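PDB 1X3L: glycerate 2-kinase from Pyrococcus horikoshii, which catalyses the magnesium-dependent phosphorylation of D-glycerate by ATP to give 2-phosphoglycerate, and also accepts other nucleotides or pyrophosphate as phosphate donor. Local coordinates for residues Asp22-Arg25 with Ala26-Ala30; Ser267-Ile270 with Ser271-Ile275. One frame throughout, in Å; residues are numbered along the deposited sequence.

Contact 1. Residues Asp22-Arg25 with Ala26-Ala30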
ATOM      1  N   ASP A  22      -9.275   3.981   3.377  1.00 26.16           N
ATOM      2  CA  ASP A  22     -10.100   2.890   3.887  1.00 28.27           C
ATOM      3  C   ASP A  22     -10.537   2.024   2.710  1.00 27.61           C
ATOM      4  O   ASP A  22     -11.145   2.525   1.759  1.00 29.32           O
ATOM      5  CB  ASP A  22     -11.335   3.437   4.606  1.00 29.61           C
ATOM      6  CG  ASP A  22     -12.238   2.334   5.116  1.00 31.20           C
ATOM      7  OD1 ASP A  22     -11.782   1.550   5.968  1.00 31.45           O
ATOM      8  OD2 ASP A  22     -13.398   2.239   4.660  1.00 35.01           O
ATOM      9  N   PRO A  23     -10.244   0.713   2.758  1.00 28.41           N
ATOM     10  CA  PRO A  23     -10.621  -0.186   1.661  1.00 28.86           C
ATOM     11  C   PRO A  23     -12.091  -0.091   1.257  1.00 30.03           C
ATOM     12  O   PRO A  23     -12.405   0.049   0.076  1.00 26.90           O
ATOM     13  CB  PRO A  23     -10.241  -1.562   2.196  1.00 28.50           C
ATOM     14  CG  PRO A  23      -9.055  -1.257   3.073  1.00 30.17           C
ATOM     15  CD  PRO A  23      -9.528  -0.025   3.815  1.00 30.48           C
ATOM     16  N   TYR A  24     -12.986  -0.161   2.237  1.00 29.73           N
ATOM     17  CA  TYR A  24     -14.414  -0.073   1.961  1.00 31.69           C
ATOM     18  C   TYR A  24     -14.768   1.276   1.317  1.00 32.66           C
ATOM     19  O   TYR A  24     -15.369   1.319   0.241  1.00 31.68           O
ATOM     20  CB  TYR A  24     -15.212  -0.261   3.257  1.00 32.44           C
ATOM     21  CG  TYR A  24     -16.706  -0.237   3.058  1.00 35.51           C
ATOM     22  CD1 TYR A  24     -17.388  -1.360   2.583  1.00 35.97           C
ATOM     23  CD2 TYR A  24     -17.440   0.922   3.310  1.00 37.21           C
ATOM     24  CE1 TYR A  24     -18.761  -1.329   2.361  1.00 36.73           C
ATOM     25  CE2 TYR A  24     -18.811   0.965   3.091  1.00 39.11           C
ATOM     26  CZ  TYR A  24     -19.465  -0.165   2.616  1.00 39.46           C
ATOM     27  OH  TYR A  24     -20.817  -0.118   2.385  1.00 39.41           O
ATOM     28  N   ARG A  25     -14.397   2.374   1.971  1.00 32.61           N
ATOM     29  CA  ARG A  25     -14.683   3.706   1.442  1.00 34.08           C
ATOM     30  C   ARG A  25     -14.006   3.953   0.097  1.00 33.13           C
ATOM     31  O   ARG A  25     -14.596   4.552  -0.797  1.00 32.78           O
ATOM     32  CB  ARG A  25     -14.222   4.790   2.420  1.00 36.44           C
ATOM     33  CG  ARG A  25     -14.968   4.823   3.744  1.00 42.94           C
ATOM     34  CD  ARG A  25     -14.282   5.783   4.712  1.00 45.56           C
ATOM     35  NE  ARG A  25     -14.890   5.771   6.040  1.00 48.81           N
ATOM     36  CZ  ARG A  25     -15.911   6.540   6.403  1.00 51.16           C
ATOM     37  NH1 ARG A  25     -16.441   7.392   5.533  1.00 52.19           N
ATOM     38  NH2 ARG A  25     -16.400   6.457   7.634  1.00 51.40           N
ATOM     39  N   ALA A  26     -12.762   3.500  -0.039  1.00 32.22           N
ATOM     40  CA  ALA A  26     -12.021   3.697  -1.282  1.00 31.14           C
ATOM     41  C   ALA A  26     -12.767   3.107  -2.476  1.00 31.87           C
ATOM     42  O   ALA A  26     -12.811   3.717  -3.550  1.00 30.82           O
ATOM     43  CB  ALA A  26     -10.629   3.080  -1.174  1.00 31.06           C
ATOM     44  N   VAL A  27     -13.352   1.924  -2.294  1.00 31.20           N
ATOM     45  CA  VAL A  27     -14.094   1.293  -3.381  1.00 31.14           C
ATOM     46  C   VAL A  27     -15.311   2.133  -3.755  1.00 32.66           C
ATOM     47  O   VAL A  27     -15.569   2.362  -4.936  1.00 32.91           O
ATOM     48  CB  VAL A  27     -14.565  -0.138  -3.011  1.00 31.17           C
ATOM     49  CG1 VAL A  27     -15.516  -0.671  -4.088  1.00 29.65           C
ATOM     50  CG2 VAL A  27     -13.359  -1.065  -2.871  1.00 27.20           C
ATOM     51  N   LEU A  28     -16.056   2.597  -2.756  1.00 33.98           N
ATOM     52  CA  LEU A  28     -17.241   3.408  -3.028  1.00 35.33           C
ATOM     53  C   LEU A  28     -16.885   4.759  -3.648  1.00 36.17           C
ATOM     54  O   LEU A  28     -17.637   5.278  -4.472  1.00 35.07           O
ATOM     55  CB  LEU A  28     -18.067   3.605  -1.746  1.00 36.57           C
ATOM     56  CG  LEU A  28     -18.606   2.295  -1.145  1.00 38.33           C
ATOM     57  CD1 LEU A  28     -19.574   2.600  -0.009  1.00 37.63           C
ATOM     58  CD2 LEU A  28     -19.306   1.476  -2.234  1.00 39.16           C
ATOM     59  N   ASN A  29     -15.743   5.332  -3.261  1.00 37.02           N
ATOM     60  CA  ASN A  29     -15.324   6.611  -3.835  1.00 36.61           C
ATOM     61  C   ASN A  29     -15.004   6.434  -5.317  1.00 36.75           C
ATOM     62  O   ASN A  29     -15.251   7.326  -6.130  1.00 37.20           O
ATOM     63  CB  ASN A  29     -14.063   7.161  -3.152  1.00 37.15           C
ATOM     64  CG  ASN A  29     -14.309   7.611  -1.725  1.00 38.21           C
ATOM     65  OD1 ASN A  29     -15.394   8.082  -1.385  1.00 40.56           O
ATOM     66  ND2 ASN A  29     -13.286   7.493  -0.885  1.00 36.12           N
ATOM     67  N   ALA A  30     -14.451   5.274  -5.657  1.00 35.56           N
ATOM     68  CA  ALA A  30     -14.047   4.978  -7.028  1.00 36.83           C
ATOM     69  C   ALA A  30     -15.129   4.398  -7.924  1.00 36.04           C
ATOM     70  O   ALA A  30     -15.198   4.723  -9.108  1.00 36.32           O
ATOM     71  CB  ALA A  30     -12.848   4.031  -7.013  1.00 34.04           C
TER

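Contact 2. Residues Ser267-Ile270 with Ser271-Ile275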
ATOM      1  N   SER A 267      -4.044   4.840  -2.297  1.00 25.73           N
ATOM      2  CA  SER A 267      -2.593   4.956  -2.355  1.00 26.19           C
ATOM      3  C   SER A 267      -2.178   6.178  -1.560  1.00 26.52           C
ATOM      4  O   SER A 267      -3.016   6.972  -1.143  1.00 26.57           O
ATOM      5  CB  SER A 267      -2.142   5.150  -3.801  1.00 26.49           C
ATOM      6  OG  SER A 267      -2.597   6.406  -4.292  1.00 24.77           O
ATOM      7  N   ASN A 268      -0.878   6.334  -1.363  1.00 27.20           N
ATOM      8  CA  ASN A 268      -0.375   7.472  -0.620  1.00 27.59           C
ATOM      9  C   ASN A 268      -0.794   8.764  -1.331  1.00 27.57           C
ATOM     10  O   ASN A 268      -1.250   9.711  -0.692  1.00 27.54           O
ATOM     11  CB  ASN A 268       1.146   7.371  -0.503  1.00 27.84           C
ATOM     12  CG  ASN A 268       1.714   8.383   0.455  1.00 29.72           C
ATOM     13  OD1 ASN A 268       1.864   9.552   0.116  1.00 29.37           O
ATOM     14  ND2 ASN A 268       2.020   7.942   1.671  1.00 28.71           N
ATOM     15  N   SER A 269      -0.654   8.789  -2.655  1.00 27.32           N
ATOM     16  CA  SER A 269      -1.022   9.959  -3.450  1.00 27.56           C
ATOM     17  C   SER A 269      -2.507  10.316  -3.302  1.00 27.01           C
ATOM     18  O   SER A 269      -2.866  11.491  -3.164  1.00 24.64           O
ATOM     19  CB  SER A 269      -0.709   9.716  -4.928  1.00 28.25           C
ATOM     20  OG  SER A 269      -1.149  10.811  -5.717  1.00 29.52           O
ATOM     21  N   ILE A 270      -3.366   9.304  -3.335  1.00 26.14           N
ATOM     22  CA  ILE A 270      -4.798   9.543  -3.196  1.00 26.56           C
ATOM     23  C   ILE A 270      -5.105  10.109  -1.812  1.00 27.12           C
ATOM     24  O   ILE A 270      -5.984  10.965  -1.661  1.00 28.07           O
ATOM     25  CB  ILE A 270      -5.605   8.244  -3.471  1.00 26.93           C
ATOM     26  CG1 ILE A 270      -5.622   7.977  -4.984  1.00 25.44           C
ATOM     27  CG2 ILE A 270      -7.029   8.369  -2.947  1.00 24.74           C
ATOM     28  CD1 ILE A 270      -6.200   6.634  -5.366  1.00 24.41           C
ATOM     29  N   SER A 271      -4.368   9.656  -0.801  1.00 25.50           N
ATOM     30  CA  SER A 271      -4.585  10.174   0.545  1.00 26.43           C
ATOM     31  C   SER A 271      -4.042  11.602   0.658  1.00 23.46           C
ATOM     32  O   SER A 271      -4.634  12.441   1.336  1.00 26.43           O
ATOM     33  CB  SER A 271      -3.939   9.260   1.597  1.00 24.29           C
ATOM     34  OG  SER A 271      -4.718   8.085   1.789  1.00 24.56           O
ATOM     35  N   CYS A 272      -2.929  11.882  -0.015  1.00 23.58           N
ATOM     36  CA  CYS A 272      -2.352  13.227   0.015  1.00 22.95           C
ATOM     37  C   CYS A 272      -3.291  14.215  -0.683  1.00 24.29           C
ATOM     38  O   CYS A 272      -3.404  15.374  -0.282  1.00 25.22           O
ATOM     39  CB  CYS A 272      -0.983  13.242  -0.677  1.00 25.06           C
ATOM     40  SG  CYS A 272       0.351  12.408   0.256  1.00 25.54           S
ATOM     41  N   GLU A 273      -3.968  13.747  -1.728  1.00 24.20           N
ATOM     42  CA  GLU A 273      -4.890  14.596  -2.463  1.00 25.67           C
ATOM     43  C   GLU A 273      -6.116  14.875  -1.596  1.00 25.59           C
ATOM     44  O   GLU A 273      -6.662  15.981  -1.617  1.00 24.65           O
ATOM     45  CB  GLU A 273      -5.282  13.930  -3.788  1.00 24.25           C
ATOM     46  CG  GLU A 273      -4.080  13.719  -4.706  1.00 25.70           C
ATOM     47  CD  GLU A 273      -4.413  12.946  -5.975  1.00 29.95           C
ATOM     48  OE1 GLU A 273      -5.390  12.169  -5.971  1.00 31.14           O
ATOM     49  OE2 GLU A 273      -3.678  13.101  -6.975  1.00 32.30           O
ATOM     50  N   ALA A 274      -6.533  13.876  -0.821  1.00 24.22           N
ATOM     51  CA  ALA A 274      -7.672  14.044   0.073  1.00 24.39           C
ATOM     52  C   ALA A 274      -7.333  15.120   1.102  1.00 23.78           C
ATOM     53  O   ALA A 274      -8.195  15.904   1.500  1.00 26.12           O
ATOM     54  CB  ALA A 274      -8.001  12.725   0.774  1.00 25.19           C
ATOM     55  N   ILE A 275      -6.071  15.152   1.531  1.00 24.79           N
ATOM     56  CA  ILE A 275      -5.607  16.147   2.501  1.00 23.48           C
ATOM     57  C   ILE A 275      -5.614  17.547   1.887  1.00 23.13           C
ATOM     58  O   ILE A 275      -6.127  18.499   2.483  1.00 22.04           O
ATOM     59  CB  ILE A 275      -4.158  15.852   2.976  1.00 23.15           C
ATOM     60  CG1 ILE A 275      -4.131  14.603   3.863  1.00 25.97           C
ATOM     61  CG2 ILE A 275      -3.607  17.044   3.744  1.00 20.64           C
ATOM     62  CD1 ILE A 275      -2.709  14.156   4.239  1.00 26.12           C
TER
HETATM   63  O   HOH W   1      -5.873   6.366  -0.482  1.00 24.60           O
HETATM   64  O   HOH W   2      -3.013   9.793  -7.519  1.00 31.54           O

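Contact 1. Residues Asp22-Arg25 with Ala26-Ala30
Y24 and L28, one turn apart on the same helix, make the apolar part of this local contact. The CD1 methyl of L28 reaches the outer end of the tyrosine ring, 3.6 Å from Y24 CE2, and meets the ring at a slant. Y24 has CG anti to its own nitrogen (chi1 -178°), beside the carbonyl carbon; this sends the ring out from the helix, level with its own turn, and L28 reaches back along the helix to meet it. Its hydroxyl goes on to a hydrogen bond with D69, and R65 makes a cation-pi contact with the ring. On another side of the helix, V27 CG2 lies 3.3 Å from the carbonyl oxygen P23 O.

The setting is a worked case of a capped helix start. D22 is the N-cap of helix 23-30, which lies against helix 60-70 and strands 188-194 and 260-266 of the parallel sheet. P23 sits about 8 Å, side chain to side chain, from K58, a residue likely to bind substrate, as in relatives.

Among the polar interactions, D22 OD2 accepts R25 N at 2.9 Å in a nearly straight bond (166°). The donor meets the anti side of the carboxylate, 33° out of its plane. D22 also starts the backbone ladder, since D22 O takes A26 N at a short 2.6 Å. R25 O receives N29 N at 2.8 Å, whereas the bond from L28 N to Y24 O, at 3.3 Å, is weak. N29 folds its amide back over the preceding turn, yet ND2, 3.2 Å from R25 O, is too badly angled to bond.

Contact 2. Residues Ser267-Ile270 with Ser271-Ile275
I270 is held through its backbone at both ends. Its N donates to S267 OG at 3.1 Å, and its O accepts A274 N one turn on. The first bond makes S267 the N-cap of helix 268-281, the connection that leads from edge strand 260-266 of the parallel sheet to strand 285-290 of the mixed sheet.

S271 closes the first turn, with its N bonded to S267 O at 3.0 Å. Its hydroxyl, beside its own nitrogen (chi1 -76°), lies on the side of the preceding turn. There S271 OG accepts from water 1 at 3.1 Å and bonds to the carbonyl of A17 in helix 6-20, while the same water accepts from S267 N. One water thus joins the cap residue to the first full turn.

S269 meets E273 on another side of the helix. E273 N reaches S269 O at 2.9 Å, and E273 CG comes tightly up to the same oxygen, at 3.0 Å. Water 2 bonds to S269 OG at 2.8 Å and gives only a weak bond to E273 OE2. With alanine at E273, water 2 would probably lose this second, weak partner, and only CB would remain beside S269 O.

N268 supplies a contrast. ND2 bonds to the carbonyls of S427 and V425, but OD1, 3.2 Å from C272 SG, is buried without a hydrogen-bonding partner. The helix start thus has its polar groups met by the serine cap, by backbone carbonyls and by water, while one amide oxygen, buried without a partner, probably pays a desolvation cost.

Overall arrangement
Both contacts are first turns of helices with a side chain of the N-cap residue, D22 or S267, accepting the amide three residues on; a carboxylate does it in one and a hydroxyl in the other. Their centres lie 13 Å apart and the two do not touch. Contact 1 is partly buried, with R25 and N29 exposed, and its apolar side faces the parallel sheet and helix 60-70. Contact 2 is more deeply buried, between helix 6-20 and the mixed sheet, and adds water bridges, one of them weak at one end, where contact 1 has an aromatic-aliphatic pair. Strand 260-266 relates them: A26, V27 and A30 pack on it, and helix 268-281 follows it.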